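Local coordinates for KLLA0E08119p (PDB 3VA7), which probably catalyses the ATP-dependent carboxylation of urea to urea-1-carboxylate with biotin as cofactor, this chain being the urea carboxylase part of a longer multifunctional protein, at residues 483-488 / 533-538; 552-557 / 580-585. One frame throughout, in Å; residues are numbered along the deposited sequence.

Contact 1. Residues 483-488 / 533-538; sequences PGANTS and TLNGPK
Asn-535 lays its side-chain amide alongside Ala-485, where two loops meet, each linking a strand of the domain's six-stranded antiparallel sheet with one of its five-stranded sheet. The 483-488 loop runs from strand 477-480 to 488-490, and the 533-538 loop returns from 529-533 to 538-541, the latter within the part of the chain that matches the A and B subdomains of the carboxyltransferase family. With chi1 at 54°, Asn-535 CG stands between its own backbone N and carbonyl carbon, which brings OD1 to 3.7 Å from Ala-485 CB and turns ND2 toward Gly-484 CA. The backbone of the same asparagine supplies a direct bond between the loops: Ala-485 N donates to Asn-535 O over 3.1 Å, with 143° at the hydrogen. With an alanine here, Ala-485 CB would probably lose the amide packed beside it, and a gap would be likely to open there. Farther along, the side chains of Asn-486 and Thr-533 meet CB to CB at 3.9 Å, and Thr-533 OG1 lies 3.2 Å from Asn-486 O, though its proton has another acceptor within reach. Between the loops sits a water with four partners: it accepts from Asn-486 N and Thr-533 N, and donates to Asn-535 O and, over 2.7 Å, to Thr-487 OG1. Tyr-1174, from the biotin-carrier region, touches Ala-485 and Leu-534, so the joint also borders that domain. Thr-487 and Pro-537 cross at about a right angle, CD of the ring facing the hydroxyl at 4.0 Å. That hydroxyl donates to Pro-483 O over 2.7 Å, in the carbonyl plane, while Pro-537 CB rests 3.5 Å from the same Pro-483 O.

Contact 2. Residues 552-557 / 580-585; sequences GTVSCT and GKVTVG
Val-582 reaches the 552-557 segment with both of its methyl groups. Its CB lies 4.0 Å from Thr-553 O. From there the two branches diverge: chi1 of -172° sets CG1 anti to the backbone N, where it comes 3.6 Å from Thr-553 O and 3.9 Å from Gly-552 CA, whereas CG2, anti to the carbonyl carbon, meets Val-554 CG1 at 3.8 Å. One branch thus covers the glycine at the corner of the chain and the other makes the apolar contact between the two buried valines; Val-554 also packs on Val-579. Val-582 and Val-554 lie on adjacent strands of an antiparallel sheet in the carboxyltransferase region, and the N-to-C directions of strand segments 553-557 and 580-582 stand 167° apart. The pairing is uneven. Gly-580 N donates to Ser-555 O over 3.0 Å with an angle of 164° at the hydrogen, the straightest of the three bonds between the segments. Toward the other end the chain turns a corner at 583-585, and there Thr-583 N donates to Thr-553 O over 2.7 Å, while Thr-553 N donates in return to Val-584 O over 3.1 Å. On the face away from Val-582, Thr-553 and Val-584 lie side by side and point the same way, Val-584 CG2 packing against Thr-553 CB and standing 3.3 Å from Thr-553 OG1.

Strand 576-582, one side of contact 2, lies between strand 553-558 and strand 538-541, which the 533-538 loop of contact 1 enters. Two probable backbone hydrogen bonds, Leu-534 O to Val-582 N and Gly-536 N to Gly-580 O, each 2.9 Å, join the contacts, whose centres are about 11 Å apart. Contact 1 lies nearer the chain's centre, about 20 Å from it between centres; for contact 2 that distance is about 29 Å. None of contact 1's touching residues is exposed, while four of contact 2's are. A bridging water, one direct backbone bond and small side chains join the loops, against three backbone bonds, Val-582 on Val-554 and Thr-553 beside Val-584.

Contact 1. Residues 483-488 / 533-538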
ATOM      1  N   PRO A 483       8.456  17.236   5.791  1.00 47.22           N
ATOM      2  CA  PRO A 483       7.197  16.571   5.349  1.00 46.25           C
ATOM      3  C   PRO A 483       5.872  17.266   5.724  1.00 45.11           C
ATOM      4  O   PRO A 483       4.907  17.145   5.001  1.00 44.45           O
ATOM      5  CB  PRO A 483       7.267  15.188   6.034  1.00 46.21           C
ATOM      6  CG  PRO A 483       8.052  15.434   7.326  1.00 46.60           C
ATOM      7  CD  PRO A 483       9.022  16.608   7.008  1.00 47.36           C
ATOM      8  N   GLY A 484       5.840  17.979   6.845  1.00 44.03           N
ATOM      9  CA  GLY A 484       4.583  18.428   7.433  1.00 42.10           C
ATOM     10  C   GLY A 484       4.036  17.278   8.231  1.00 41.29           C
ATOM     11  O   GLY A 484       4.472  16.148   8.033  1.00 41.83           O
ATOM     12  N   ALA A 485       3.098  17.547   9.135  1.00 39.75           N
ATOM     13  CA  ALA A 485       2.557  16.528  10.021  1.00 38.50           C
ATOM     14  C   ALA A 485       1.828  15.340   9.341  1.00 38.55           C
ATOM     15  O   ALA A 485       1.790  14.234   9.914  1.00 39.02           O
ATOM     16  CB  ALA A 485       1.632  17.179  11.004  1.00 39.06           C
ATOM     17  N   ASN A 486       1.202  15.571   8.178  1.00 37.41           N
ATOM     18  CA  ASN A 486       0.418  14.552   7.513  1.00 36.55           C
ATOM     19  C   ASN A 486       0.040  14.935   6.102  1.00 36.61           C
ATOM     20  O   ASN A 486      -1.133  15.206   5.794  1.00 37.52           O
ATOM     21  CB  ASN A 486      -0.852  14.231   8.310  1.00 36.60           C
ATOM     22  CG  ASN A 486      -1.085  12.728   8.438  1.00 35.37           C
ATOM     23  OD1 ASN A 486      -1.948  12.157   7.773  1.00 30.86           O
ATOM     24  ND2 ASN A 486      -0.280  12.082   9.275  1.00 34.36           N
ATOM     25  N   THR A 487       1.028  14.910   5.228  1.00 35.53           N
ATOM     26  CA  THR A 487       0.860  15.412   3.887  1.00 35.00           C
ATOM     27  C   THR A 487       0.675  14.243   2.913  1.00 35.07           C
ATOM     28  O   THR A 487       1.563  13.399   2.828  1.00 36.63           O
ATOM     29  CB  THR A 487       2.099  16.278   3.544  1.00 34.71           C
ATOM     30  OG1 THR A 487       2.236  17.264   4.578  1.00 35.14           O
ATOM     31  CG2 THR A 487       1.996  16.992   2.198  1.00 31.94           C
ATOM     32  N   SER A 488      -0.456  14.200   2.189  1.00 33.56           N
ATOM     33  CA  SER A 488      -0.799  13.096   1.281  1.00 31.48           C
ATOM     34  C   SER A 488      -1.270  13.543  -0.092  1.00 31.20           C
ATOM     35  O   SER A 488      -2.067  14.494  -0.205  1.00 31.84           O
ATOM     36  CB  SER A 488      -1.901  12.219   1.872  1.00 31.71           C
ATOM     37  OG  SER A 488      -3.041  12.953   2.266  1.00 30.33           O
ATOM     38  N   THR A 533      -2.346  18.692   6.510  1.00 31.93           N
ATOM     39  CA  THR A 533      -3.072  18.652   7.749  1.00 32.34           C
ATOM     40  C   THR A 533      -2.240  19.236   8.899  1.00 33.67           C
ATOM     41  O   THR A 533      -1.169  18.710   9.189  1.00 34.68           O
ATOM     42  CB  THR A 533      -3.377  17.169   8.156  1.00 32.33           C
ATOM     43  OG1 THR A 533      -3.819  16.395   7.019  1.00 30.49           O
ATOM     44  CG2 THR A 533      -4.354  17.094   9.383  1.00 28.33           C
ATOM     45  N   LEU A 534      -2.782  20.239   9.601  1.00 34.78           N
ATOM     46  CA  LEU A 534      -2.168  20.890  10.800  1.00 35.94           C
ATOM     47  C   LEU A 534      -0.880  21.729  10.575  1.00 36.93           C
ATOM     48  O   LEU A 534      -0.825  22.840  11.039  1.00 37.67           O
ATOM     49  CB  LEU A 534      -2.043  19.956  11.976  1.00 35.07           C
ATOM     50  CG  LEU A 534      -3.395  19.573  12.616  1.00 36.67           C
ATOM     51  CD1 LEU A 534      -3.159  18.518  13.735  1.00 35.16           C
ATOM     52  CD2 LEU A 534      -4.201  20.759  13.148  1.00 33.81           C
ATOM     53  N   ASN A 535       0.113  21.228   9.847  1.00 38.25           N
ATOM     54  CA  ASN A 535       1.192  22.065   9.318  1.00 39.84           C
ATOM     55  C   ASN A 535       1.845  21.421   8.108  1.00 39.53           C
ATOM     56  O   ASN A 535       1.901  20.191   8.018  1.00 39.93           O
ATOM     57  CB  ASN A 535       2.261  22.375  10.383  1.00 41.55           C
ATOM     58  CG  ASN A 535       2.811  21.136  11.017  1.00 44.51           C
ATOM     59  OD1 ASN A 535       2.267  20.637  12.019  1.00 49.88           O
ATOM     60  ND2 ASN A 535       3.923  20.634  10.464  1.00 49.02           N
ATOM     61  N   GLY A 536       2.342  22.235   7.191  1.00 38.56           N
ATOM     62  CA  GLY A 536       2.702  21.720   5.881  1.00 39.57           C
ATOM     63  C   GLY A 536       4.165  21.428   5.706  1.00 40.09           C
ATOM     64  O   GLY A 536       4.925  21.547   6.638  1.00 40.56           O
ATOM     65  N   PRO A 537       4.561  21.024   4.498  1.00 41.10           N
ATOM     66  CA  PRO A 537       5.931  20.625   4.119  1.00 41.45           C
ATOM     67  C   PRO A 537       6.748  21.812   3.669  1.00 42.19           C
ATOM     68  O   PRO A 537       6.165  22.846   3.377  1.00 42.89           O
ATOM     69  CB  PRO A 537       5.677  19.781   2.876  1.00 40.85           C
ATOM     70  CG  PRO A 537       4.495  20.465   2.227  1.00 39.87           C
ATOM     71  CD  PRO A 537       3.602  20.791   3.395  1.00 40.59           C
ATOM     72  N   LYS A 538       8.066  21.696   3.582  1.00 42.95           N
ATOM     73  CA  LYS A 538       8.785  22.658   2.751  1.00 43.87           C
ATOM     74  C   LYS A 538       9.303  21.902   1.552  1.00 43.69           C
ATOM     75  O   LYS A 538       9.856  20.827   1.700  1.00 43.60           O
ATOM     76  CB  LYS A 538       9.864  23.529   3.478  1.00 44.37           C
ATOM     77  CG  LYS A 538      10.524  22.988   4.765  1.00 48.81           C
ATOM     78  CD  LYS A 538      10.748  24.039   5.945  1.00 52.91           C
ATOM     79  CE  LYS A 538      11.542  25.336   5.559  1.00 56.41           C
ATOM     80  NZ  LYS A 538      12.817  25.143   4.762  1.00 56.34           N
TER
HETATM   81  O   HOH W   1       0.680  18.129   6.573  1.00 27.30           O

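Contact 2. Residues 552-557 / 580-585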
ATOM      1  N   GLY A 552      -7.629  26.050   4.927  1.00 38.21           N
ATOM      2  CA  GLY A 552      -7.400  26.765   6.196  1.00 38.85           C
ATOM      3  C   GLY A 552      -6.464  27.954   6.033  1.00 39.56           C
ATOM      4  O   GLY A 552      -5.830  28.140   4.978  1.00 38.87           O
ATOM      5  N   THR A 553      -6.396  28.789   7.065  1.00 40.58           N
ATOM      6  CA  THR A 553      -5.387  29.856   7.093  1.00 41.63           C
ATOM      7  C   THR A 553      -4.032  29.272   7.501  1.00 40.67           C
ATOM      8  O   THR A 553      -3.874  28.662   8.576  1.00 40.01           O
ATOM      9  CB  THR A 553      -5.807  31.042   8.012  1.00 42.74           C
ATOM     10  OG1 THR A 553      -7.209  31.284   7.846  1.00 45.53           O
ATOM     11  CG2 THR A 553      -5.059  32.334   7.631  1.00 42.76           C
ATOM     12  N   VAL A 554      -3.076  29.427   6.598  1.00 40.13           N
ATOM     13  CA  VAL A 554      -1.728  28.970   6.829  1.00 40.08           C
ATOM     14  C   VAL A 554      -0.825  30.007   6.216  1.00 40.69           C
ATOM     15  O   VAL A 554      -1.025  30.408   5.052  1.00 39.84           O
ATOM     16  CB  VAL A 554      -1.364  27.744   5.995  1.00 39.60           C
ATOM     17  CG1 VAL A 554      -0.708  26.704   6.840  1.00 39.42           C
ATOM     18  CG2 VAL A 554      -2.521  27.243   5.255  1.00 37.91           C
ATOM     19  N   SER A 555       0.221  30.383   6.939  1.00 41.68           N
ATOM     20  CA  SER A 555       1.217  31.234   6.299  1.00 43.03           C
ATOM     21  C   SER A 555       2.022  30.436   5.260  1.00 42.92           C
ATOM     22  O   SER A 555       2.439  29.306   5.520  1.00 42.82           O
ATOM     23  CB  SER A 555       2.091  31.920   7.350  1.00 43.56           C
ATOM     24  OG  SER A 555       3.304  31.245   7.568  1.00 46.65           O
ATOM     25  N   CYS A 556       2.201  31.014   4.082  1.00 43.21           N
ATOM     26  CA  CYS A 556       2.898  30.349   3.012  1.00 44.30           C
ATOM     27  C   CYS A 556       3.982  31.221   2.403  1.00 44.72           C
ATOM     28  O   CYS A 556       3.772  32.361   2.013  1.00 44.21           O
ATOM     29  CB  CYS A 556       1.943  29.860   1.891  1.00 45.07           C
ATOM     30  SG  CYS A 556       0.368  29.039   2.372  1.00 47.14           S
ATOM     31  N   THR A 557       5.132  30.592   2.253  1.00 46.20           N
ATOM     32  CA  THR A 557       6.390  31.196   1.901  1.00 47.53           C
ATOM     33  C   THR A 557       6.848  30.749   0.528  1.00 48.24           C
ATOM     34  O   THR A 557       6.824  29.562   0.243  1.00 48.92           O
ATOM     35  CB  THR A 557       7.412  30.647   2.905  1.00 47.88           C
ATOM     36  OG1 THR A 557       7.531  31.574   3.974  1.00 47.86           O
ATOM     37  CG2 THR A 557       8.826  30.279   2.256  1.00 48.16           C
ATOM     38  N   GLY A 580       3.196  26.571   6.524  1.00 46.98           N
ATOM     39  CA  GLY A 580       3.434  26.450   7.938  1.00 47.02           C
ATOM     40  C   GLY A 580       2.275  25.873   8.661  1.00 47.49           C
ATOM     41  O   GLY A 580       1.734  24.900   8.235  1.00 48.82           O
ATOM     42  N   LYS A 581       1.884  26.496   9.757  1.00 48.06           N
ATOM     43  CA  LYS A 581       0.896  25.941  10.654  1.00 48.09           C
ATOM     44  C   LYS A 581      -0.455  26.436  10.190  1.00 47.33           C
ATOM     45  O   LYS A 581      -0.570  27.549   9.662  1.00 48.18           O
ATOM     46  CB  LYS A 581       1.211  26.425  12.061  1.00 48.61           C
ATOM     47  CG  LYS A 581       0.455  25.759  13.195  1.00 53.33           C
ATOM     48  CD  LYS A 581       1.043  26.240  14.562  1.00 59.37           C
ATOM     49  CE  LYS A 581       0.300  25.610  15.789  1.00 62.66           C
ATOM     50  NZ  LYS A 581      -0.915  26.428  16.197  1.00 61.90           N
ATOM     51  N   VAL A 582      -1.473  25.602  10.334  1.00 45.96           N
ATOM     52  CA  VAL A 582      -2.823  26.004  10.022  1.00 44.61           C
ATOM     53  C   VAL A 582      -3.449  26.690  11.263  1.00 44.33           C
ATOM     54  O   VAL A 582      -3.696  26.048  12.285  1.00 43.74           O
ATOM     55  CB  VAL A 582      -3.692  24.815   9.494  1.00 44.90           C
ATOM     56  CG1 VAL A 582      -5.060  25.305   8.978  1.00 43.08           C
ATOM     57  CG2 VAL A 582      -2.963  24.022   8.391  1.00 43.68           C
ATOM     58  N   THR A 583      -3.709  27.996  11.153  1.00 43.22           N
ATOM     59  CA  THR A 583      -4.225  28.818  12.257  1.00 42.63           C
ATOM     60  C   THR A 583      -5.733  28.666  12.374  1.00 42.23           C
ATOM     61  O   THR A 583      -6.294  28.662  13.454  1.00 42.05           O
ATOM     62  CB  THR A 583      -3.809  30.279  11.969  1.00 42.60           C
ATOM     63  OG1 THR A 583      -2.413  30.347  12.169  1.00 43.14           O
ATOM     64  CG2 THR A 583      -4.484  31.354  12.857  1.00 44.58           C
ATOM     65  N   VAL A 584      -6.413  28.561  11.245  1.00 41.98           N
ATOM     66  CA  VAL A 584      -7.857  28.541  11.299  1.00 41.70           C
ATOM     67  C   VAL A 584      -8.224  27.358  10.472  1.00 40.79           C
ATOM     68  O   VAL A 584      -7.805  27.277   9.333  1.00 41.09           O
ATOM     69  CB  VAL A 584      -8.516  29.856  10.708  1.00 42.94           C
ATOM     70  CG1 VAL A 584      -9.974  29.971  11.181  1.00 41.95           C
ATOM     71  CG2 VAL A 584      -7.702  31.131  11.067  1.00 40.18           C
ATOM     72  N   GLY A 585      -8.993  26.442  11.046  1.00 40.41           N
ATOM     73  CA  GLY A 585      -9.297  25.164  10.391  1.00 40.47           C
ATOM     74  C   GLY A 585      -8.201  24.139  10.630  1.00 40.40           C
ATOM     75  O   GLY A 585      -7.239  24.422  11.370  1.00 41.73           O
TER